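Local coordinates for protein amine Dehydrogenase (Pseudomonas putida, PDB 1JMX) that probably forms the beta-propeller subunit of a haem c-containing amine dehydrogenase, an enzyme expected to deaminate amines oxidatively, at residues Y199-L213 / Y257-I270. Numbering follows the deposited sequence.
Sequences YFWPHQSPRHEFSML and YFTGLRSPKDPNQI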
ATOM      1  N   TYR B 199      13.510  14.571  -4.060  1.00 16.84           N
ATOM      2  CA  TYR B 199      14.162  14.796  -5.341  1.00 15.26           C
ATOM      3  C   TYR B 199      15.208  13.734  -5.655  1.00 14.81           C
ATOM      4  O   TYR B 199      16.158  13.545  -4.901  1.00 15.59           O
ATOM      5  CB  TYR B 199      14.813  16.180  -5.339  1.00 13.71           C
ATOM      6  CG  TYR B 199      14.533  16.992  -6.575  1.00 12.32           C
ATOM      7  CD1 TYR B 199      13.307  17.641  -6.742  1.00 11.52           C
ATOM      8  CD2 TYR B 199      15.489  17.116  -7.580  1.00 11.60           C
ATOM      9  CE1 TYR B 199      13.045  18.385  -7.875  1.00 10.40           C
ATOM     10  CE2 TYR B 199      15.231  17.866  -8.722  1.00 11.80           C
ATOM     11  CZ  TYR B 199      14.008  18.495  -8.858  1.00 11.30           C
ATOM     12  OH  TYR B 199      13.753  19.239  -9.978  1.00 12.87           O
ATOM     13  N   PHE B 200      15.014  13.039  -6.771  1.00 13.54           N
ATOM     14  CA  PHE B 200      15.929  11.988  -7.205  1.00 14.75           C
ATOM     15  C   PHE B 200      16.490  12.298  -8.582  1.00 12.92           C
ATOM     16  O   PHE B 200      16.973  11.408  -9.276  1.00 13.57           O
ATOM     17  CB  PHE B 200      15.192  10.653  -7.271  1.00 18.64           C
ATOM     18  CG  PHE B 200      14.547  10.257  -5.981  1.00 22.72           C
ATOM     19  CD1 PHE B 200      15.231  10.405  -4.774  1.00 25.45           C
ATOM     20  CD2 PHE B 200      13.247   9.767  -5.966  1.00 24.41           C
ATOM     21  CE1 PHE B 200      14.626  10.073  -3.571  1.00 26.96           C
ATOM     22  CE2 PHE B 200      12.633   9.431  -4.772  1.00 25.45           C
ATOM     23  CZ  PHE B 200      13.318   9.584  -3.573  1.00 26.93           C
ATOM     24  N   TRP B 201      16.451  13.568  -8.964  1.00 10.28           N
ATOM     25  CA  TRP B 201      16.918  13.966 -10.281  1.00 11.12           C
ATOM     26  C   TRP B 201      18.022  15.033 -10.224  1.00 11.27           C
ATOM     27  O   TRP B 201      17.740  16.219 -10.084  1.00 12.59           O
ATOM     28  CB  TRP B 201      15.722  14.440 -11.120  1.00  7.66           C
ATOM     29  CG  TRP B 201      14.557  13.432 -11.150  1.00  9.34           C
ATOM     30  CD1 TRP B 201      14.380  12.411 -12.042  1.00  8.40           C
ATOM     31  CD2 TRP B 201      13.441  13.353 -10.236  1.00  8.16           C
ATOM     32  NE1 TRP B 201      13.236  11.708 -11.744  1.00 10.01           N
ATOM     33  CE2 TRP B 201      12.642  12.262 -10.642  1.00  8.98           C
ATOM     34  CE3 TRP B 201      13.044  14.098  -9.115  1.00  6.71           C
ATOM     35  CZ2 TRP B 201      11.468  11.897  -9.968  1.00  9.87           C
ATOM     36  CZ3 TRP B 201      11.877  13.731  -8.445  1.00  5.79           C
ATOM     37  CH2 TRP B 201      11.106  12.642  -8.875  1.00  5.21           C
ATOM     38  N   PRO B 202      19.299  14.603 -10.270  1.00 12.15           N
ATOM     39  CA  PRO B 202      20.438  15.527 -10.232  1.00 11.63           C
ATOM     40  C   PRO B 202      20.651  16.124 -11.630  1.00 11.76           C
ATOM     41  O   PRO B 202      21.476  15.637 -12.413  1.00 13.63           O
ATOM     42  CB  PRO B 202      21.594  14.614  -9.815  1.00 11.34           C
ATOM     43  CG  PRO B 202      21.249  13.328 -10.506  1.00 11.71           C
ATOM     44  CD  PRO B 202      19.761  13.200 -10.256  1.00 10.52           C
ATOM     45  N   HIS B 203      19.874  17.157 -11.947  1.00 11.57           N
ATOM     46  CA  HIS B 203      19.960  17.814 -13.245  1.00 11.62           C
ATOM     47  C   HIS B 203      21.322  18.464 -13.472  1.00 13.33           C
ATOM     48  O   HIS B 203      21.862  19.136 -12.596  1.00 12.15           O
ATOM     49  CB  HIS B 203      18.923  18.940 -13.380  1.00 10.19           C
ATOM     50  CG  HIS B 203      17.544  18.586 -12.914  1.00  8.57           C
ATOM     51  ND1 HIS B 203      16.670  17.839 -13.670  1.00  9.49           N
ATOM     52  CD2 HIS B 203      16.859  18.960 -11.811  1.00  6.56           C
ATOM     53  CE1 HIS B 203      15.504  17.771 -13.057  1.00  6.86           C
ATOM     54  NE2 HIS B 203      15.594  18.445 -11.927  1.00  9.06           N
ATOM     55  N   GLN B 204      21.866  18.250 -14.662  1.00 14.50           N
ATOM     56  CA  GLN B 204      23.114  18.877 -15.060  1.00 17.51           C
ATOM     57  C   GLN B 204      22.627  19.913 -16.079  1.00 18.94           C
ATOM     58  O   GLN B 204      22.757  19.737 -17.288  1.00 19.91           O
ATOM     59  CB  GLN B 204      24.068  17.857 -15.692  1.00 17.53           C
ATOM     60  CG  GLN B 204      24.628  16.858 -14.685  1.00 17.55           C
ATOM     61  CD  GLN B 204      25.725  15.981 -15.262  1.00 17.80           C
ATOM     62  OE1 GLN B 204      25.575  15.398 -16.333  1.00 17.76           O
ATOM     63  NE2 GLN B 204      26.837  15.879 -14.542  1.00 17.79           N
ATOM     64  N   SER B 205      21.998  20.964 -15.558  1.00 21.25           N
ATOM     65  CA  SER B 205      21.421  22.023 -16.387  1.00 25.01           C
ATOM     66  C   SER B 205      22.408  23.080 -16.864  1.00 26.25           C
ATOM     67  O   SER B 205      23.469  23.270 -16.261  1.00 26.61           O
ATOM     68  CB  SER B 205      20.267  22.702 -15.640  1.00 25.63           C
ATOM     69  OG  SER B 205      20.741  23.408 -14.511  1.00 27.30           O
ATOM     70  N   PRO B 206      22.061  23.795 -17.959  1.00 28.49           N
ATOM     71  CA  PRO B 206      22.918  24.847 -18.524  1.00 28.80           C
ATOM     72  C   PRO B 206      23.346  25.929 -17.516  1.00 29.14           C
ATOM     73  O   PRO B 206      24.394  26.560 -17.690  1.00 30.33           O
ATOM     74  CB  PRO B 206      22.045  25.425 -19.645  1.00 28.69           C
ATOM     75  CG  PRO B 206      21.302  24.217 -20.131  1.00 27.75           C
ATOM     76  CD  PRO B 206      20.887  23.561 -18.828  1.00 28.38           C
ATOM     77  N   ARG B 207      22.557  26.119 -16.457  1.00 28.77           N
ATOM     78  CA  ARG B 207      22.860  27.123 -15.430  1.00 28.27           C
ATOM     79  C   ARG B 207      23.948  26.691 -14.432  1.00 27.52           C
ATOM     80  O   ARG B 207      24.362  27.487 -13.589  1.00 28.24           O
ATOM     81  CB  ARG B 207      21.588  27.534 -14.672  1.00 28.37           C
ATOM     82  CG  ARG B 207      20.407  27.929 -15.570  1.00 31.25           C
ATOM     83  CD  ARG B 207      19.328  28.705 -14.803  1.00 33.15           C
ATOM     84  NE  ARG B 207      19.781  30.056 -14.460  1.00 37.13           N
ATOM     85  CZ  ARG B 207      19.848  30.543 -13.220  1.00 38.56           C
ATOM     86  NH1 ARG B 207      19.486  29.797 -12.187  1.00 39.35           N
ATOM     87  NH2 ARG B 207      20.291  31.780 -13.008  1.00 40.08           N
ATOM     88  N   HIS B 208      24.385  25.434 -14.503  1.00 27.34           N
ATOM     89  CA  HIS B 208      25.438  24.918 -13.619  1.00 25.45           C
ATOM     90  C   HIS B 208      25.112  25.129 -12.143  1.00 23.05           C
ATOM     91  O   HIS B 208      25.882  25.727 -11.394  1.00 22.48           O
ATOM     92  CB  HIS B 208      26.770  25.591 -13.960  1.00 27.34           C
ATOM     93  CG  HIS B 208      27.976  24.790 -13.583  1.00 29.67           C
ATOM     94  ND1 HIS B 208      29.098  25.361 -13.020  1.00 29.81           N
ATOM     95  CD2 HIS B 208      28.262  23.476 -13.741  1.00 31.26           C
ATOM     96  CE1 HIS B 208      30.026  24.436 -12.853  1.00 31.00           C
ATOM     97  NE2 HIS B 208      29.545  23.281 -13.282  1.00 31.86           N
ATOM     98  N   GLU B 209      23.939  24.666 -11.741  1.00 21.97           N
ATOM     99  CA  GLU B 209      23.515  24.784 -10.362  1.00 20.42           C
ATOM    100  C   GLU B 209      22.816  23.502  -9.919  1.00 18.28           C
ATOM    101  O   GLU B 209      22.379  22.700 -10.749  1.00 16.18           O
ATOM    102  CB  GLU B 209      22.613  26.013 -10.157  1.00 22.35           C
ATOM    103  CG  GLU B 209      21.313  26.006 -10.942  1.00 26.32           C
ATOM    104  CD  GLU B 209      20.483  27.291 -10.782  1.00 29.64           C
ATOM    105  OE1 GLU B 209      19.290  27.263 -11.162  1.00 31.42           O
ATOM    106  OE2 GLU B 209      21.001  28.323 -10.294  1.00 29.36           O
ATOM    107  N   PHE B 210      22.855  23.271  -8.609  1.00 17.47           N
ATOM    108  CA  PHE B 210      22.229  22.122  -7.970  1.00 16.25           C
ATOM    109  C   PHE B 210      20.892  22.669  -7.491  1.00 14.77           C
ATOM    110  O   PHE B 210      20.824  23.434  -6.532  1.00 14.13           O
ATOM    111  CB  PHE B 210      23.086  21.651  -6.785  1.00 15.94           C
ATOM    112  CG  PHE B 210      22.535  20.449  -6.045  1.00 16.72           C
ATOM    113  CD1 PHE B 210      21.558  19.630  -6.611  1.00 17.06           C
ATOM    114  CD2 PHE B 210      23.005  20.138  -4.770  1.00 18.62           C
ATOM    115  CE1 PHE B 210      21.061  18.526  -5.917  1.00 17.63           C
ATOM    116  CE2 PHE B 210      22.513  19.029  -4.063  1.00 18.46           C
ATOM    117  CZ  PHE B 210      21.539  18.226  -4.639  1.00 18.61           C
ATOM    118  N   SER B 211      19.831  22.301  -8.194  1.00 14.95           N
ATOM    119  CA  SER B 211      18.510  22.792  -7.853  1.00 14.87           C
ATOM    120  C   SER B 211      17.527  21.687  -7.519  1.00 14.88           C
ATOM    121  O   SER B 211      17.623  20.572  -8.036  1.00 15.22           O
ATOM    122  CB  SER B 211      17.959  23.640  -8.998  1.00 14.81           C
ATOM    123  OG  SER B 211      17.721  22.848 -10.147  1.00 15.02           O
ATOM    124  N   MET B 212      16.590  22.010  -6.634  1.00 14.43           N
ATOM    125  CA  MET B 212      15.555  21.081  -6.212  1.00 14.45           C
ATOM    126  C   MET B 212      14.314  21.877  -5.862  1.00 15.71           C
ATOM    127  O   MET B 212      14.418  23.036  -5.470  1.00 16.58           O
ATOM    128  CB  MET B 212      15.990  20.302  -4.968  1.00 13.12           C
ATOM    129  CG  MET B 212      17.215  19.436  -5.146  1.00 14.27           C
ATOM    130  SD  MET B 212      17.443  18.318  -3.773  1.00 15.39           S
ATOM    131  CE  MET B 212      17.885  19.450  -2.477  1.00 13.28           C
ATOM    132  N   LEU B 213      13.139  21.281  -6.060  1.00 15.83           N
ATOM    133  CA  LEU B 213      11.889  21.931  -5.684  1.00 14.39           C
ATOM    134  C   LEU B 213      11.575  21.457  -4.266  1.00 14.57           C
ATOM    135  O   LEU B 213      12.087  20.427  -3.806  1.00 14.00           O
ATOM    136  CB  LEU B 213      10.730  21.518  -6.595  1.00 13.59           C
ATOM    137  CG  LEU B 213      10.689  21.832  -8.090  1.00 13.56           C
ATOM    138  CD1 LEU B 213       9.356  21.358  -8.623  1.00 12.07           C
ATOM    139  CD2 LEU B 213      10.870  23.312  -8.347  1.00 12.98           C
ATOM    140  N   TYR B 257       4.387  18.759  -8.582  1.00 16.29           N
ATOM    141  CA  TYR B 257       5.426  18.717  -9.617  1.00 15.01           C
ATOM    142  C   TYR B 257       6.569  17.885  -9.024  1.00 14.83           C
ATOM    143  O   TYR B 257       6.873  18.007  -7.837  1.00 14.08           O
ATOM    144  CB  TYR B 257       5.965  20.121  -9.942  1.00 15.12           C
ATOM    145  CG  TYR B 257       4.918  21.127 -10.362  1.00 17.02           C
ATOM    146  CD1 TYR B 257       4.724  22.294  -9.632  1.00 17.21           C
ATOM    147  CD2 TYR B 257       4.084  20.882 -11.455  1.00 17.80           C
ATOM    148  CE1 TYR B 257       3.723  23.192  -9.965  1.00 18.21           C
ATOM    149  CE2 TYR B 257       3.080  21.773 -11.804  1.00 20.46           C
ATOM    150  CZ  TYR B 257       2.904  22.929 -11.047  1.00 19.66           C
ATOM    151  OH  TYR B 257       1.902  23.814 -11.369  1.00 21.65           O
ATOM    152  N   PHE B 258       7.163  17.007  -9.827  1.00 13.18           N
ATOM    153  CA  PHE B 258       8.279  16.186  -9.359  1.00 13.89           C
ATOM    154  C   PHE B 258       9.615  16.894  -9.592  1.00 12.92           C
ATOM    155  O   PHE B 258      10.488  16.902  -8.724  1.00 13.49           O
ATOM    156  CB  PHE B 258       8.264  14.817 -10.035  1.00 13.06           C
ATOM    157  CG  PHE B 258       7.520  13.768  -9.259  1.00 13.89           C
ATOM    158  CD1 PHE B 258       6.775  14.108  -8.128  1.00 14.29           C
ATOM    159  CD2 PHE B 258       7.569  12.434  -9.653  1.00 14.14           C
ATOM    160  CE1 PHE B 258       6.091  13.131  -7.399  1.00 15.44           C
ATOM    161  CE2 PHE B 258       6.888  11.444  -8.933  1.00 15.52           C
ATOM    162  CZ  PHE B 258       6.149  11.794  -7.804  1.00 14.40           C
ATOM    163  N   THR B 259       9.765  17.476 -10.779  1.00 12.98           N
ATOM    164  CA  THR B 259      10.968  18.212 -11.134  1.00 12.38           C
ATOM    165  C   THR B 259      10.595  19.585 -11.683  1.00 14.06           C
ATOM    166  O   THR B 259       9.472  19.808 -12.157  1.00 12.11           O
ATOM    167  CB  THR B 259      11.817  17.494 -12.193  1.00 11.40           C
ATOM    168  OG1 THR B 259      11.072  17.384 -13.405  1.00 11.60           O
ATOM    169  CG2 THR B 259      12.229  16.120 -11.724  1.00  8.81           C
ATOM    170  N   GLY B 260      11.555  20.502 -11.603  1.00 13.67           N
ATOM    171  CA  GLY B 260      11.350  21.846 -12.092  1.00 13.38           C
ATOM    172  C   GLY B 260      12.682  22.468 -12.421  1.00 13.14           C
ATOM    173  O   GLY B 260      13.644  22.279 -11.690  1.00 14.44           O
ATOM    174  N   LEU B 261      12.751  23.163 -13.552  1.00 13.54           N
ATOM    175  CA  LEU B 261      13.973  23.838 -13.982  1.00 13.79           C
ATOM    176  C   LEU B 261      13.709  25.243 -14.476  1.00 15.01           C
ATOM    177  O   LEU B 261      12.652  25.549 -15.036  1.00 13.13           O
ATOM    178  CB  LEU B 261      14.678  23.085 -15.120  1.00 11.38           C
ATOM    179  CG  LEU B 261      15.574  21.880 -14.849  1.00 11.84           C
ATOM    180  CD1 LEU B 261      16.165  21.413 -16.164  1.00 10.22           C
ATOM    181  CD2 LEU B 261      16.676  22.229 -13.847  1.00  9.46           C
ATOM    182  N   ARG B 262      14.703  26.093 -14.269  1.00 17.62           N
ATOM    183  CA  ARG B 262      14.633  27.450 -14.748  1.00 20.24           C
ATOM    184  C   ARG B 262      15.196  27.447 -16.149  1.00 20.35           C
ATOM    185  O   ARG B 262      16.160  26.730 -16.448  1.00 21.13           O
ATOM    186  CB  ARG B 262      15.422  28.392 -13.862  1.00 22.40           C
ATOM    187  CG  ARG B 262      14.668  28.754 -12.636  1.00 26.80           C
ATOM    188  CD  ARG B 262      15.099  30.087 -12.174  1.00 31.66           C
ATOM    189  NE  ARG B 262      16.309  30.018 -11.382  1.00 36.35           N
ATOM    190  CZ  ARG B 262      16.935  31.090 -10.907  1.00 39.61           C
ATOM    191  NH1 ARG B 262      16.473  32.310 -11.175  1.00 39.45           N
ATOM    192  NH2 ARG B 262      17.958  30.937 -10.067  1.00 43.04           N
ATOM    193  N   SER B 263      14.537  28.203 -17.018  1.00 21.09           N
ATOM    194  CA  SER B 263      14.938  28.308 -18.405  1.00 20.44           C
ATOM    195  C   SER B 263      16.250  29.051 -18.484  1.00 20.82           C
ATOM    196  O   SER B 263      16.439  30.056 -17.794  1.00 20.85           O
ATOM    197  CB  SER B 263      13.877  29.070 -19.196  1.00 20.64           C
ATOM    198  OG  SER B 263      14.272  29.248 -20.540  1.00 22.23           O
ATOM    199  N   PRO B 264      17.218  28.500 -19.234  1.00 21.06           N
ATOM    200  CA  PRO B 264      18.525  29.149 -19.390  1.00 22.11           C
ATOM    201  C   PRO B 264      18.377  30.397 -20.296  1.00 24.57           C
ATOM    202  O   PRO B 264      19.233  31.290 -20.312  1.00 24.38           O
ATOM    203  CB  PRO B 264      19.367  28.050 -20.045  1.00 20.74           C
ATOM    204  CG  PRO B 264      18.365  27.247 -20.805  1.00 19.77           C
ATOM    205  CD  PRO B 264      17.220  27.156 -19.839  1.00 19.06           C
ATOM    206  N   LYS B 265      17.250  30.435 -21.012  1.00 26.23           N
ATOM    207  CA  LYS B 265      16.861  31.499 -21.940  1.00 27.00           C
ATOM    208  C   LYS B 265      16.291  32.668 -21.121  1.00 27.86           C
ATOM    209  O   LYS B 265      16.664  33.826 -21.320  1.00 28.73           O
ATOM    210  CB  LYS B 265      15.805  30.916 -22.883  1.00 27.33           C
ATOM    211  CG  LYS B 265      15.357  31.773 -24.049  1.00 30.02           C
ATOM    212  CD  LYS B 265      14.508  30.908 -24.963  1.00 31.87           C
ATOM    213  CE  LYS B 265      14.058  31.623 -26.218  1.00 34.56           C
ATOM    214  NZ  LYS B 265      13.321  30.648 -27.104  1.00 37.11           N
ATOM    215  N   ASP B 266      15.360  32.356 -20.223  1.00 27.96           N
ATOM    216  CA  ASP B 266      14.773  33.351 -19.334  1.00 27.95           C
ATOM    217  C   ASP B 266      14.686  32.682 -17.967  1.00 28.60           C
ATOM    218  O   ASP B 266      13.841  31.805 -17.733  1.00 29.09           O
ATOM    219  CB  ASP B 266      13.393  33.819 -19.809  1.00 28.43           C
ATOM    220  CG  ASP B 266      12.789  34.904 -18.908  1.00 28.21           C
ATOM    221  OD1 ASP B 266      11.618  35.261 -19.119  1.00 30.43           O
ATOM    222  OD2 ASP B 266      13.457  35.406 -17.984  1.00 30.66           O
ATOM    223  N   PRO B 267      15.597  33.063 -17.058  1.00 28.02           N
ATOM    224  CA  PRO B 267      15.701  32.549 -15.691  1.00 27.79           C
ATOM    225  C   PRO B 267      14.532  32.926 -14.795  1.00 27.31           C
ATOM    226  O   PRO B 267      14.372  32.367 -13.714  1.00 27.87           O
ATOM    227  CB  PRO B 267      17.001  33.176 -15.197  1.00 28.48           C
ATOM    228  CG  PRO B 267      17.011  34.491 -15.898  1.00 29.09           C
ATOM    229  CD  PRO B 267      16.634  34.080 -17.305  1.00 27.87           C
ATOM    230  N   ASN B 268      13.737  33.900 -15.218  1.00 25.69           N
ATOM    231  CA  ASN B 268      12.594  34.309 -14.418  1.00 25.28           C
ATOM    232  C   ASN B 268      11.428  33.334 -14.619  1.00 23.88           C
ATOM    233  O   ASN B 268      10.381  33.450 -13.983  1.00 24.01           O
ATOM    234  CB  ASN B 268      12.174  35.730 -14.775  1.00 27.08           C
ATOM    235  CG  ASN B 268      10.969  36.189 -13.983  1.00 29.42           C
ATOM    236  OD1 ASN B 268      11.072  36.484 -12.789  1.00 31.40           O
ATOM    237  ND2 ASN B 268       9.805  36.206 -14.631  1.00 31.00           N
ATOM    238  N   GLN B 269      11.614  32.372 -15.510  1.00 22.00           N
ATOM    239  CA  GLN B 269      10.581  31.396 -15.773  1.00 21.11           C
ATOM    240  C   GLN B 269      11.043  30.037 -15.300  1.00 20.35           C
ATOM    241  O   GLN B 269      12.143  29.601 -15.633  1.00 19.77           O
ATOM    242  CB  GLN B 269      10.279  31.328 -17.263  1.00 22.06           C
ATOM    243  CG  GLN B 269       9.821  32.636 -17.878  1.00 24.31           C
ATOM    244  CD  GLN B 269       9.532  32.491 -19.359  1.00 26.91           C
ATOM    245  OE1 GLN B 269      10.156  31.674 -20.049  1.00 28.92           O
ATOM    246  NE2 GLN B 269       8.580  33.279 -19.858  1.00 28.20           N
ATOM    247  N   ILE B 270      10.214  29.402 -14.480  1.00 20.78           N
ATOM    248  CA  ILE B 270      10.496  28.069 -13.973  1.00 20.96           C
ATOM    249  C   ILE B 270       9.392  27.123 -14.469  1.00 19.14           C
ATOM    250  O   ILE B 270       8.204  27.467 -14.454  1.00 18.82           O
ATOM    251  CB  ILE B 270      10.597  28.043 -12.426  1.00 22.70           C
ATOM    252  CG1 ILE B 270      11.093  26.666 -11.960  1.00 23.59           C
ATOM    253  CG2 ILE B 270       9.254  28.396 -11.796  1.00 23.64           C
ATOM    254  CD1 ILE B 270      11.365  26.579 -10.498  1.00 23.59           C
TER
HETATM  255  O   HOH W   1      14.977  22.017  -9.523  1.00 20.87           O
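Y199 OH is a buried hydroxyl gripped by three partners. G260 N donates to it at 3.0 Å (N-H...O 157°), approaching near the plane of the phenol ring, H203 NE2 lies 2.8 Å from it within the imidazole plane, and a water completes the set. That water donates to G260 O at 2.6 Å and also bonds S211 OG, so both backbone polar atoms of G260 are tied to 199-213. The Y199 ring is sandwiched between M212 CA on one face and W201 CE3 on the other, which limits its rotation. A phenylalanine in its place would probably leave G260 N without its acceptor and H203 NE2 without its mate, letting the imidazole turn. T259 sends CG2 over one face of the W201 indole, 3.4 Å from CD2, while its OG1 turns to Y298 O and V300 N. The methyl L261 CD2 makes a CH-pi contact over one face of H203, 4.1 Å from the ring centroid.

Strands 209-218 and 257-262 each open one of the successive antiparallel sheets of a seven-bladed beta-propeller, and the contact joins these two neighbouring blades. Their short segments run at 130° to each other, and side chains and a bridging water link the two. L213, with CG anti to its carbonyl carbon (chi1 -64°), lays CD1 against the T259-G260 peptide and Y257 CB, and CD2 against I270 CD1. W201 CH2 meets F258 CD2 at 3.6 Å, and F258 also packs on the backbone of another protein chain. Farther along, R207 and R262 gather about E209: OE1 forms a salt bridge with R207 NH1 (2.7 Å) and also bonds Y235 OH, whereas R262 NH2 stays 4.0 Å from OE2. R207 NH1 rests over one face of the R262 guanidinium.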